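Side-chain contacts in putative serine phosphatase (Pseudomonas aeruginosa, PDB 6K4E), which probably removes phosphate from phosphothreonine or phosphoserine as the magnesium-dependent PP2C domain of the SiaABC pathway controlling biofilm formation: residues S140-P143 / A144-L147; E149-Q152 / A153-M157. All blocks are in the same frame, centred on the assembly; numbering follows the deposited sequence.

Interaction 1. Residues S140-P143 / A144-L147; sequences SRDP and AAIL
Asp142 swings CG to the far side from its own backbone N (chi1 -170°), which carries the carboxylate forward to Ala145, while Ile146 keeps CG1 beside its backbone N (chi1 -64°) and sets it against Asp142 O. The motif is an aspartate N-cap, placed where the loop residues 140-142 lead into helix 143-157. Asp142 OD1 accepts from Ala145 N at 3.2 Å, the donor standing above the carboxylate plane, 69° out of it. Aspartate suits the cap because its short side chain reaches an amide of the first turn and its negative charge is probably favoured at the helix N-terminus. The same OD1 is also gripped by Asn222, whose amide oxygen in turn accepts from Ala144 N, so the first turn is tied to a neighbouring loop. Pro143 fits the first helical position: it has no N-H to satisfy there, and its backbone is already helical. Regular helix bonding starts at once, with Ile146 N giving to Asp142 O at 3.1 Å and Leu147 N to Pro143 O at 3.0 Å. Pro143, Ile146 and Leu147 turn nonpolar surface to Leu175 of strand 171-179. The small methyl of Ala145 packs against the carboxylate, its CB 3.5 Å from Asp142 CG, and Ile146 CD1 reaches back to Ser140 CA at 3.8 Å.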
loop_
_atom_site.group_PDB
_atom_site.type_symbol
_atom_site.label_atom_id
_atom_site.label_comp_id
_atom_site.label_asym_id
_atom_site.label_seq_id
_atom_site.Cartn_x
_atom_site.Cartn_y
_atom_site.Cartn_z
ATOM N N SER B 140 -3.735 18.860 10.174
ATOM C CA SER B 140 -3.425 19.127 8.778
ATOM C C SER B 140 -2.758 20.494 8.543
ATOM O O SER B 140 -2.474 20.862 7.403
ATOM C CB SER B 140 -4.694 18.984 7.948
ATOM O OG SER B 140 -5.694 19.847 8.465
ATOM N N ARG B 141 -2.430 21.199 9.633
ATOM C CA ARG B 141 -1.899 22.559 9.615
ATOM C C ARG B 141 -0.385 22.685 9.818
ATOM O O ARG B 141 0.155 23.782 9.651
ATOM C CB ARG B 141 -2.666 23.408 10.648
ATOM C CG ARG B 141 -4.172 23.299 10.397
ATOM C CD ARG B 141 -5.062 24.207 11.232
ATOM N NE ARG B 141 -6.453 24.113 10.771
ATOM C CZ ARG B 141 -7.316 23.177 11.166
ATOM N NH1 ARG B 141 -6.944 22.241 12.037
ATOM N NH2 ARG B 141 -8.555 23.168 10.691
ATOM N N ASP B 142 0.311 21.578 10.083
ATOM C CA ASP B 142 1.739 21.647 10.317
ATOM C C ASP B 142 2.454 20.701 9.347
ATOM O O ASP B 142 2.681 19.545 9.713
ATOM C CB ASP B 142 2.015 21.308 11.806
ATOM C CG ASP B 142 3.421 21.546 12.334
ATOM O OD1 ASP B 142 4.365 21.626 11.515
ATOM O OD2 ASP B 142 3.592 21.550 13.571
ATOM N N PRO B 143 2.834 21.177 8.120
ATOM C CA PRO B 143 3.486 20.287 7.137
ATOM C C PRO B 143 4.747 19.573 7.629
ATOM O O PRO B 143 4.893 18.384 7.379
ATOM C CB PRO B 143 3.758 21.221 5.949
ATOM C CG PRO B 143 2.707 22.256 6.060
ATOM C CD PRO B 143 2.605 22.514 7.533
ATOM N N ALA B 144 5.627 20.264 8.357
ATOM C CA ALA B 144 6.847 19.660 8.918
ATOM C C ALA B 144 6.530 18.532 9.889
ATOM O O ALA B 144 7.206 17.510 9.815
ATOM C CB ALA B 144 7.723 20.705 9.584
ATOM N N ALA B 145 5.502 18.693 10.770
ATOM C CA ALA B 145 5.086 17.631 11.720
ATOM C C ALA B 145 4.489 16.420 10.996
ATOM O O ALA B 145 4.763 15.290 11.389
ATOM C CB ALA B 145 4.092 18.169 12.731
ATOM N N ILE B 146 3.708 16.671 9.903
ATOM C CA ILE B 146 3.081 15.646 9.074
ATOM C C ILE B 146 4.173 14.792 8.426
ATOM O O ILE B 146 4.072 13.581 8.436
ATOM C CB ILE B 146 2.070 16.266 8.040
ATOM C CG1 ILE B 146 0.882 16.960 8.762
ATOM C CG2 ILE B 146 1.514 15.192 7.073
ATOM C CD1 ILE B 146 0.147 17.987 7.935
ATOM N N LEU B 147 5.216 15.422 7.883
ATOM C CA LEU B 147 6.344 14.750 7.228
ATOM C C LEU B 147 7.148 13.892 8.187
ATOM O O LEU B 147 7.536 12.791 7.811
ATOM C CB LEU B 147 7.254 15.760 6.498
ATOM C CG LEU B 147 6.676 16.475 5.275
ATOM C CD1 LEU B 147 7.711 17.339 4.648
ATOM C CD2 LEU B 147 6.184 15.498 4.236
#

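Interaction 2. Residues E149-Q152 / A153-M157; sequences ETDQ and AMRSM
Glu149-Gln152 and Ala153-Met157 are consecutive turns of helix 143-157, joined by four i to i+4 backbone bonds. Among these, Thr150 O takes Met154 N at 2.8 Å, and Arg155 N meets Asp151 O in the carbonyl plane; the bond from Ser156 N to Gln152 O is more bent, with an N-H...O angle of 138°. The side-chain contact is an i to i+4 salt bridge between Asp151 and Arg155. Asp151 has CG opposite its backbone N (chi1 -171°), which brings the end of the side chain round to Arg155, although its first bond points away. Arg155 suits the place because its long, extended chain can run back past Asp151 O, its CG 3.2 Å from that oxygen, before the guanidinium reaches the acid. Arg155 NE lies 2.8 Å from Asp151 OD1, while NH2 gives a weak hydrogen bond to OD2 at 3.3 Å. The two flat groups are turned 42° from each other, so the pair is not coplanar. Arg155 NH1 makes a weak hydrogen bond to the carbonyl of Asp214. Elsewhere on the helix, Thr150 returns its hydroxyl to the carbonyl of Ile146, and its side chain packs on Ile131 and Ala134 of helix 117-138. Two guanidinium nitrogens thus share one buried aspartate; their positive charge probably stabilises its ionised form, with the tighter grip falling on OD1.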
loop_
_atom_site.group_PDB
_atom_site.type_symbol
_atom_site.label_atom_id
_atom_site.label_comp_id
_atom_site.label_asym_id
_atom_site.label_seq_id
_atom_site.Cartn_x
_atom_site.Cartn_y
_atom_site.Cartn_z
ATOM N N GLU B 149 6.022 12.579 11.131
ATOM C CA GLU B 149 5.109 11.507 11.492
ATOM C C GLU B 149 4.934 10.501 10.344
ATOM O O GLU B 149 4.803 9.308 10.632
ATOM C CB GLU B 149 3.754 12.083 11.934
ATOM C CG GLU B 149 3.681 12.451 13.410
ATOM C CD GLU B 149 3.874 11.311 14.400
ATOM O OE1 GLU B 149 3.306 10.217 14.179
ATOM O OE2 GLU B 149 4.590 11.522 15.405
ATOM N N THR B 150 4.941 10.982 9.047
ATOM C CA THR B 150 4.831 10.115 7.866
ATOM C C THR B 150 6.065 9.204 7.795
ATOM O O THR B 150 5.937 7.993 7.598
ATOM C CB THR B 150 4.600 10.934 6.586
ATOM O OG1 THR B 150 3.367 11.643 6.707
ATOM C CG2 THR B 150 4.573 10.074 5.337
ATOM N N ASP B 151 7.245 9.798 7.999
ATOM C CA ASP B 151 8.535 9.111 8.045
ATOM C C ASP B 151 8.465 7.964 9.086
ATOM O O ASP B 151 8.764 6.833 8.733
ATOM C CB ASP B 151 9.652 10.122 8.390
ATOM C CG ASP B 151 11.097 9.643 8.281
ATOM O OD1 ASP B 151 11.312 8.478 7.929
ATOM O OD2 ASP B 151 12.015 10.463 8.512
ATOM N N GLN B 152 8.013 8.257 10.327
ATOM C CA GLN B 152 7.896 7.276 11.414
ATOM C C GLN B 152 6.934 6.123 11.083
ATOM O O GLN B 152 7.302 4.957 11.247
ATOM C CB GLN B 152 7.537 7.956 12.751
ATOM C CG GLN B 152 8.670 8.819 13.342
ATOM C CD GLN B 152 10.021 8.111 13.459
ATOM O OE1 GLN B 152 10.144 7.009 14.019
ATOM N NE2 GLN B 152 11.067 8.734 12.917
ATOM N N ALA B 153 5.736 6.467 10.552
ATOM C CA ALA B 153 4.704 5.531 10.119
ATOM C C ALA B 153 5.273 4.631 9.027
ATOM O O ALA B 153 5.044 3.425 9.076
ATOM C CB ALA B 153 3.477 6.286 9.614
ATOM N N MET B 154 6.062 5.197 8.077
ATOM C CA MET B 154 6.699 4.407 7.015
ATOM C C MET B 154 7.731 3.426 7.584
ATOM O O MET B 154 7.694 2.253 7.228
ATOM C CB MET B 154 7.335 5.299 5.959
ATOM C CG MET B 154 6.320 5.937 4.992
ATOM S SD MET B 154 5.337 4.750 4.049
ATOM C CE MET B 154 6.608 3.834 3.212
ATOM N N ARG B 155 8.595 3.883 8.516
ATOM C CA ARG B 155 9.626 3.051 9.184
ATOM C C ARG B 155 9.005 1.918 9.991
ATOM O O ARG B 155 9.619 0.851 10.169
ATOM C CB ARG B 155 10.491 3.892 10.121
ATOM C CG ARG B 155 11.308 4.934 9.422
ATOM C CD ARG B 155 12.182 5.701 10.391
ATOM N NE ARG B 155 12.755 6.896 9.767
ATOM C CZ ARG B 155 13.881 6.908 9.059
ATOM N NH1 ARG B 155 14.563 5.784 8.862
ATOM N NH2 ARG B 155 14.330 8.042 8.538
ATOM N N SER B 156 7.788 2.184 10.505
ATOM C CA SER B 156 6.989 1.253 11.303
ATOM C C SER B 156 6.436 0.081 10.472
ATOM O O SER B 156 6.241 -0.984 11.019
ATOM C CB SER B 156 5.848 2.005 11.990
ATOM O OG SER B 156 4.662 1.230 12.043
ATOM N N MET B 157 6.135 0.301 9.180
ATOM C CA MET B 157 5.551 -0.700 8.288
ATOM C C MET B 157 6.569 -1.440 7.440
ATOM O O MET B 157 6.329 -2.595 7.103
ATOM C CB MET B 157 4.462 -0.065 7.406
ATOM C CG MET B 157 3.321 0.493 8.207
ATOM S SD MET B 157 1.979 1.174 7.227
ATOM C CE MET B 157 2.707 2.712 6.634
#

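In the fold
Interactions 1 and 2 follow each other along helix 143-157, their centres about 14 Å apart: the first forms its start, where the loop after helix 117-138 turns into it, and the second lies in its later turns. Both lean on helix 117-138, but the first also meets strands 171-179 and 184-190 of one five-stranded antiparallel sheet. This is consistent with the layered PP2C fold, in which helices flank a beta sandwich. The magnesium sites lie elsewhere, the side chain of Met154 being about 12 Å from one ion. In its last turns, Ser156 and Met157 pack on Asp132 of the second subunit, so this part of the helix takes part in the contact between subunits.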